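Local coordinates for protein putative LacI-family transcriptional regulator (Bacteroides fragilis, PDB 3GBV) that probably regulates transcription as a LacI-family DNA-binding protein, whose periplasmic-binding-protein-like domain probably senses a small-molecule effector, at residues Lys242-Gln253 with Met281-Asp292. Numbering follows the deposited sequence.
Sequences KEGTVSFLIAQQ and MPIDLLTKENID. With EDO (1,2-ethanediol), chain F.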
ATOM      1  N   LYS A 242      12.326  -1.814  11.174  1.00 26.84           N
ATOM      2  CA  LYS A 242      12.664  -3.204  11.417  1.00 30.15           C
ATOM      3  C   LYS A 242      13.225  -3.457  12.805  1.00 29.64           C
ATOM      4  O   LYS A 242      13.103  -4.557  13.318  1.00 29.99           O
ATOM      5  CB  LYS A 242      13.639  -3.697  10.346  1.00 31.23           C
ATOM      6  CG  LYS A 242      12.932  -4.097   9.066  1.00 34.37           C
ATOM      7  CD  LYS A 242      13.896  -4.363   7.930  1.00 32.73           C
ATOM      8  CE  LYS A 242      13.169  -5.033   6.775  1.00 33.42           C
ATOM      9  NZ  LYS A 242      13.974  -5.102   5.526  1.00 32.17           N
ATOM     10  N   GLU A 243      13.821  -2.437  13.418  1.00 31.30           N
ATOM     11  CA  GLU A 243      14.396  -2.578  14.757  1.00 33.35           C
ATOM     12  C   GLU A 243      13.388  -2.320  15.865  1.00 32.49           C
ATOM     13  O   GLU A 243      13.639  -2.648  17.021  1.00 34.28           O
ATOM     14  CB  GLU A 243      15.590  -1.637  14.924  1.00 34.81           C
ATOM     15  CG  GLU A 243      16.607  -1.791  13.817  1.00 41.24           C
ATOM     16  CD  GLU A 243      18.028  -1.884  14.321  1.00 45.02           C
ATOM     17  OE1 GLU A 243      18.353  -2.889  14.993  1.00 46.77           O
ATOM     18  OE2 GLU A 243      18.818  -0.952  14.040  1.00 47.13           O
ATOM     19  N   GLY A 244      12.254  -1.719  15.521  1.00 31.17           N
ATOM     20  CA  GLY A 244      11.238  -1.473  16.527  1.00 30.12           C
ATOM     21  C   GLY A 244      11.074  -0.074  17.092  1.00 29.27           C
ATOM     22  O   GLY A 244      10.130   0.157  17.830  1.00 29.02           O
ATOM     23  N   THR A 245      11.971   0.857  16.781  1.00 29.88           N
ATOM     24  CA  THR A 245      11.819   2.218  17.301  1.00 29.85           C
ATOM     25  C   THR A 245      10.644   2.904  16.609  1.00 28.76           C
ATOM     26  O   THR A 245       9.965   3.748  17.202  1.00 29.34           O
ATOM     27  CB  THR A 245      13.092   3.041  17.098  1.00 31.48           C
ATOM     28  OG1 THR A 245      13.542   2.904  15.744  1.00 34.59           O
ATOM     29  CG2 THR A 245      14.178   2.562  18.048  1.00 33.35           C
ATOM     30  N   VAL A 246      10.417   2.538  15.348  1.00 26.19           N
ATOM     31  CA  VAL A 246       9.304   3.063  14.568  1.00 26.05           C
ATOM     32  C   VAL A 246       8.297   1.913  14.407  1.00 26.11           C
ATOM     33  O   VAL A 246       8.683   0.790  14.079  1.00 26.44           O
ATOM     34  CB  VAL A 246       9.777   3.543  13.178  1.00 25.92           C
ATOM     35  CG1 VAL A 246       8.580   3.849  12.284  1.00 22.20           C
ATOM     36  CG2 VAL A 246      10.647   4.778  13.328  1.00 21.92           C
ATOM     37  N   SER A 247       7.020   2.196  14.659  1.00 25.17           N
ATOM     38  CA  SER A 247       5.958   1.188  14.562  1.00 28.24           C
ATOM     39  C   SER A 247       5.283   1.166  13.199  1.00 26.84           C
ATOM     40  O   SER A 247       4.942   0.106  12.683  1.00 25.25           O
ATOM     41  CB  SER A 247       4.886   1.428  15.630  1.00 28.75           C
ATOM     42  OG  SER A 247       5.444   1.402  16.927  1.00 35.46           O
ATOM     43  N   PHE A 248       5.074   2.345  12.633  1.00 24.89           N
ATOM     44  CA  PHE A 248       4.451   2.453  11.331  1.00 24.73           C
ATOM     45  C   PHE A 248       5.163   3.533  10.524  1.00 24.04           C
ATOM     46  O   PHE A 248       5.689   4.505  11.079  1.00 20.49           O
ATOM     47  CB  PHE A 248       2.971   2.858  11.447  1.00 23.50           C
ATOM     48  CG  PHE A 248       2.110   1.888  12.218  1.00 24.92           C
ATOM     49  CD1 PHE A 248       1.999   0.558  11.824  1.00 23.01           C
ATOM     50  CD2 PHE A 248       1.370   2.324  13.317  1.00 22.12           C
ATOM     51  CE1 PHE A 248       1.163  -0.319  12.513  1.00 25.68           C
ATOM     52  CE2 PHE A 248       0.531   1.448  14.012  1.00 25.71           C
ATOM     53  CZ  PHE A 248       0.425   0.123  13.610  1.00 24.24           C
ATOM     54  N   LEU A 249       5.181   3.335   9.211  1.00 22.19           N
ATOM     55  CA  LEU A 249       5.729   4.309   8.284  1.00 23.16           C
ATOM     56  C   LEU A 249       4.632   4.496   7.236  1.00 22.44           C
ATOM     57  O   LEU A 249       4.006   3.529   6.797  1.00 20.71           O
ATOM     58  CB  LEU A 249       7.017   3.811   7.612  1.00 21.86           C
ATOM     59  CG  LEU A 249       8.283   3.761   8.478  1.00 23.57           C
ATOM     60  CD1 LEU A 249       9.435   3.151   7.679  1.00 22.07           C
ATOM     61  CD2 LEU A 249       8.638   5.168   8.955  1.00 21.11           C
ATOM     62  N   ILE A 250       4.382   5.743   6.863  1.00 21.47           N
ATOM     63  CA  ILE A 250       3.379   6.043   5.857  1.00 22.23           C
ATOM     64  C   ILE A 250       4.122   6.423   4.592  1.00 22.39           C
ATOM     65  O   ILE A 250       4.970   7.310   4.607  1.00 22.76           O
ATOM     66  CB  ILE A 250       2.472   7.190   6.314  1.00 22.67           C
ATOM     67  CG1 ILE A 250       1.686   6.737   7.560  1.00 22.22           C
ATOM     68  CG2 ILE A 250       1.557   7.614   5.172  1.00 19.73           C
ATOM     69  CD1 ILE A 250       0.921   7.847   8.277  1.00 23.18           C
ATOM     70  N   ALA A 251       3.823   5.729   3.499  1.00 22.47           N
ATOM     71  CA  ALA A 251       4.488   5.996   2.230  1.00 21.56           C
ATOM     72  C   ALA A 251       3.561   6.710   1.257  1.00 22.44           C
ATOM     73  O   ALA A 251       2.340   6.668   1.402  1.00 19.53           O
ATOM     74  CB  ALA A 251       4.983   4.692   1.624  1.00 20.24           C
ATOM     75  N   GLN A 252       4.144   7.354   0.253  1.00 24.05           N
ATOM     76  CA  GLN A 252       3.350   8.086  -0.734  1.00 25.65           C
ATOM     77  C   GLN A 252       3.822   7.855  -2.174  1.00 24.67           C
ATOM     78  O   GLN A 252       3.437   8.590  -3.085  1.00 24.19           O
ATOM     79  CB  GLN A 252       3.400   9.577  -0.416  1.00 26.34           C
ATOM     80  CG  GLN A 252       4.810  10.116  -0.421  1.00 27.54           C
ATOM     81  CD  GLN A 252       4.875  11.566  -0.043  1.00 28.62           C
ATOM     82  OE1 GLN A 252       5.664  11.946   0.807  1.00 29.19           O
ATOM     83  NE2 GLN A 252       4.055  12.390  -0.677  1.00 27.27           N
ATOM     84  N   GLN A 253       4.646   6.832  -2.370  1.00 25.47           N
ATOM     85  CA  GLN A 253       5.176   6.501  -3.689  1.00 27.83           C
ATOM     86  C   GLN A 253       5.853   7.680  -4.399  1.00 27.67           C
ATOM     87  O   GLN A 253       5.335   8.216  -5.388  1.00 25.80           O
ATOM     88  CB  GLN A 253       4.059   5.934  -4.568  1.00 32.76           C
ATOM     89  CG  GLN A 253       3.601   4.548  -4.144  1.00 36.61           C
ATOM     90  CD  GLN A 253       2.377   4.087  -4.893  1.00 41.25           C
ATOM     91  OE1 GLN A 253       2.295   4.206  -6.117  1.00 43.82           O
ATOM     92  NE2 GLN A 253       1.419   3.541  -4.163  1.00 44.74           N
HETATM   93  N   MSE A 281      -1.963  11.090  -4.188  1.00 21.80           N
HETATM   94  CA  MSE A 281      -1.256   9.815  -4.086  1.00 21.92           C
HETATM   95  C   MSE A 281      -1.814   9.002  -2.917  1.00 22.93           C
HETATM   96  O   MSE A 281      -2.460   9.549  -2.030  1.00 21.10           O
HETATM   97  CB  MSE A 281       0.238  10.073  -3.884  1.00 22.63           C
HETATM   98  CG  MSE A 281       0.848  10.929  -4.995  1.00 21.98           C
HETATM   99 SE   MSE A 281       0.588   9.966  -6.706  1.00 40.95          SE
HETATM  100  CE  MSE A 281       1.824   8.450  -6.579  1.00 21.01           C
ATOM    101  N   PRO A 282      -1.567   7.686  -2.902  1.00 23.35           N
ATOM    102  CA  PRO A 282      -2.079   6.855  -1.807  1.00 23.81           C
ATOM    103  C   PRO A 282      -1.415   7.099  -0.456  1.00 23.74           C
ATOM    104  O   PRO A 282      -0.307   7.635  -0.378  1.00 22.06           O
ATOM    105  CB  PRO A 282      -1.845   5.434  -2.316  1.00 25.03           C
ATOM    106  CG  PRO A 282      -0.613   5.577  -3.135  1.00 25.02           C
ATOM    107  CD  PRO A 282      -0.844   6.868  -3.891  1.00 24.64           C
ATOM    108  N   ILE A 283      -2.125   6.712   0.603  1.00 22.76           N
ATOM    109  CA  ILE A 283      -1.650   6.837   1.979  1.00 21.97           C
ATOM    110  C   ILE A 283      -1.372   5.395   2.433  1.00 22.45           C
ATOM    111  O   ILE A 283      -2.188   4.765   3.108  1.00 22.19           O
ATOM    112  CB  ILE A 283      -2.753   7.513   2.840  1.00 23.51           C
ATOM    113  CG1 ILE A 283      -3.007   8.932   2.299  1.00 20.08           C
ATOM    114  CG2 ILE A 283      -2.362   7.544   4.308  1.00 19.99           C
ATOM    115  CD1 ILE A 283      -4.315   9.533   2.758  1.00 21.17           C
ATOM    116  N   ASP A 284      -0.216   4.872   2.027  1.00 21.94           N
ATOM    117  CA  ASP A 284       0.161   3.499   2.345  1.00 23.03           C
ATOM    118  C   ASP A 284       0.729   3.284   3.743  1.00 23.14           C
ATOM    119  O   ASP A 284       1.626   4.006   4.188  1.00 20.33           O
ATOM    120  CB  ASP A 284       1.171   2.967   1.319  1.00 21.72           C
ATOM    121  CG  ASP A 284       0.606   2.921  -0.096  1.00 23.35           C
ATOM    122  OD1 ASP A 284      -0.603   2.644  -0.244  1.00 21.17           O
ATOM    123  OD2 ASP A 284       1.379   3.149  -1.060  1.00 21.91           O
ATOM    124  N   LEU A 285       0.200   2.277   4.432  1.00 22.82           N
ATOM    125  CA  LEU A 285       0.678   1.948   5.763  1.00 24.12           C
ATOM    126  C   LEU A 285       1.634   0.758   5.728  1.00 23.57           C
ATOM    127  O   LEU A 285       1.306  -0.316   5.213  1.00 21.29           O
ATOM    128  CB  LEU A 285      -0.481   1.617   6.691  1.00 26.27           C
ATOM    129  CG  LEU A 285       0.078   1.370   8.083  1.00 30.11           C
ATOM    130  CD1 LEU A 285       0.168   2.704   8.828  1.00 29.79           C
ATOM    131  CD2 LEU A 285      -0.791   0.372   8.803  1.00 33.37           C
ATOM    132  N   LEU A 286       2.824   0.951   6.274  1.00 23.20           N
ATOM    133  CA  LEU A 286       3.795  -0.124   6.294  1.00 25.01           C
ATOM    134  C   LEU A 286       4.225  -0.483   7.703  1.00 25.46           C
ATOM    135  O   LEU A 286       4.318   0.376   8.589  1.00 24.60           O
ATOM    136  CB  LEU A 286       4.994   0.249   5.421  1.00 26.40           C
ATOM    137  CG  LEU A 286       4.490   0.282   3.971  1.00 30.25           C
ATOM    138  CD1 LEU A 286       5.154   1.386   3.191  1.00 31.90           C
ATOM    139  CD2 LEU A 286       4.709  -1.072   3.330  1.00 28.06           C
ATOM    140  N   THR A 287       4.437  -1.776   7.916  1.00 26.30           N
ATOM    141  CA  THR A 287       4.878  -2.277   9.212  1.00 26.11           C
ATOM    142  C   THR A 287       6.053  -3.203   8.940  1.00 25.40           C
ATOM    143  O   THR A 287       6.368  -3.501   7.792  1.00 23.46           O
ATOM    144  CB  THR A 287       3.777  -3.088   9.931  1.00 26.41           C
ATOM    145  OG1 THR A 287       3.600  -4.350   9.278  1.00 26.21           O
ATOM    146  CG2 THR A 287       2.470  -2.344   9.908  1.00 27.74           C
ATOM    147  N   LYS A 288       6.694  -3.656  10.004  1.00 25.24           N
ATOM    148  CA  LYS A 288       7.825  -4.555   9.879  1.00 25.21           C
ATOM    149  C   LYS A 288       7.403  -5.814   9.123  1.00 24.28           C
ATOM    150  O   LYS A 288       8.170  -6.356   8.334  1.00 22.56           O
ATOM    151  CB  LYS A 288       8.326  -4.928  11.278  1.00 26.69           C
ATOM    152  CG  LYS A 288       9.536  -5.841  11.335  1.00 29.73           C
ATOM    153  CD  LYS A 288       9.884  -6.157  12.797  1.00 33.44           C
ATOM    154  CE  LYS A 288      10.894  -7.304  12.931  1.00 35.63           C
ATOM    155  NZ  LYS A 288      12.193  -6.992  12.265  1.00 37.90           N
ATOM    156  N   GLU A 289       6.169  -6.255   9.352  1.00 23.56           N
ATOM    157  CA  GLU A 289       5.661  -7.469   8.735  1.00 25.75           C
ATOM    158  C   GLU A 289       5.243  -7.417   7.264  1.00 25.99           C
ATOM    159  O   GLU A 289       4.970  -8.462   6.678  1.00 26.11           O
ATOM    160  CB  GLU A 289       4.491  -8.026   9.546  1.00 27.42           C
ATOM    161  CG  GLU A 289       4.830  -8.515  10.948  1.00 30.99           C
ATOM    162  CD  GLU A 289       5.050  -7.382  11.920  1.00 35.45           C
ATOM    163  OE1 GLU A 289       4.354  -6.352  11.787  1.00 36.40           O
ATOM    164  OE2 GLU A 289       5.908  -7.526  12.820  1.00 38.13           O
ATOM    165  N   ASN A 290       5.162  -6.232   6.664  1.00 25.32           N
ATOM    166  CA  ASN A 290       4.785  -6.172   5.254  1.00 25.21           C
ATOM    167  C   ASN A 290       5.718  -5.305   4.411  1.00 24.72           C
ATOM    168  O   ASN A 290       5.595  -5.260   3.182  1.00 24.30           O
ATOM    169  CB  ASN A 290       3.329  -5.696   5.091  1.00 23.23           C
ATOM    170  CG  ASN A 290       3.153  -4.193   5.315  1.00 24.37           C
ATOM    171  OD1 ASN A 290       2.128  -3.620   4.918  1.00 24.00           O
ATOM    172  ND2 ASN A 290       4.132  -3.553   5.955  1.00 17.18           N
ATOM    173  N   ILE A 291       6.669  -4.646   5.070  1.00 24.24           N
ATOM    174  CA  ILE A 291       7.593  -3.774   4.369  1.00 24.68           C
ATOM    175  C   ILE A 291       8.366  -4.454   3.244  1.00 24.96           C
ATOM    176  O   ILE A 291       8.589  -3.838   2.206  1.00 23.11           O
ATOM    177  CB  ILE A 291       8.612  -3.096   5.338  1.00 24.22           C
ATOM    178  CG1 ILE A 291       9.456  -2.073   4.579  1.00 26.07           C
ATOM    179  CG2 ILE A 291       9.560  -4.119   5.925  1.00 25.86           C
ATOM    180  CD1 ILE A 291       8.662  -0.940   3.970  1.00 25.65           C
ATOM    181  N   ASP A 292       8.761  -5.713   3.426  1.00 25.84           N
ATOM    182  CA  ASP A 292       9.535  -6.394   2.382  1.00 28.22           C
ATOM    183  C   ASP A 292       8.740  -6.795   1.134  1.00 29.32           C
ATOM    184  O   ASP A 292       9.319  -7.146   0.105  1.00 30.96           O
ATOM    185  CB  ASP A 292      10.256  -7.622   2.957  1.00 29.69           C
ATOM    186  CG  ASP A 292      11.212  -7.265   4.101  1.00 31.93           C
ATOM    187  OD1 ASP A 292      11.790  -6.151   4.095  1.00 32.93           O
ATOM    188  OD2 ASP A 292      11.395  -8.107   5.006  1.00 32.77           O
TER
HETATM  189  C1  EDO F 362      -0.215  -0.489   1.982  1.00 26.62           C
HETATM  190  O1  EDO F 362      -0.101  -1.482   3.034  1.00 21.66           O
HETATM  191  C2  EDO F 362      -1.637   0.123   1.928  1.00 25.12           C
HETATM  192  O2  EDO F 362      -1.846   1.021   3.018  1.00 20.43           O
HETATM  193  O   HOH W   1       6.052  -2.366  12.455  1.00 25.68           O
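Leu249 and Leu286 exchange two backbone hydrogen bonds, Leu249 N to Leu286 O and Leu286 N to Leu249 O (2.9 Å), and Ala251 and Asp284 form the next such antiparallel pair. Between them lies the non-hydrogen-bonded pair Ile250–Leu285. Next to Phe248 and Thr287, a water bridges Ser247 O and Lys288 N.

Apolar side chains pack on both faces, with Asp284 beside Ala251 and Leu286. The small Ala251 leaves room for Leu286, whose CD1 reaches Ala251 CB at 3.7 Å. On the other face, Leu285 has CG anti to the backbone N (chi1 -176°), which brings its CD1 to Phe248 CB at 3.8 Å. Thr287 CG2 lies at the edge of the Phe248 ring, 3.5 Å from Phe248 CD1.

Strand 284-286 is, within this chain, the outermost and only antiparallel strand of a sheet otherwise parallel, in one lobe of the two-lobed periplasmic-binding-protein fold. Leu285 N and O bond a 1,2-ethanediol that also bonds Leu285 O of the second subunit, where the two Leu285 side chains pack.

Polar side chains serve the ends. Gln253 NE2 donates to the syn lone pair of Asp284 OD2 (3.1 Å, 169°), amide and carboxylate nearly coplanar; Tyr294 also bonds this oxygen. At the exposed end the lysines are long enough to reach across: Lys288 NZ bonds Lys242 O (2.8 Å), and Lys242 NZ forms a salt bridge with Asp292 OD1 (2.8 Å).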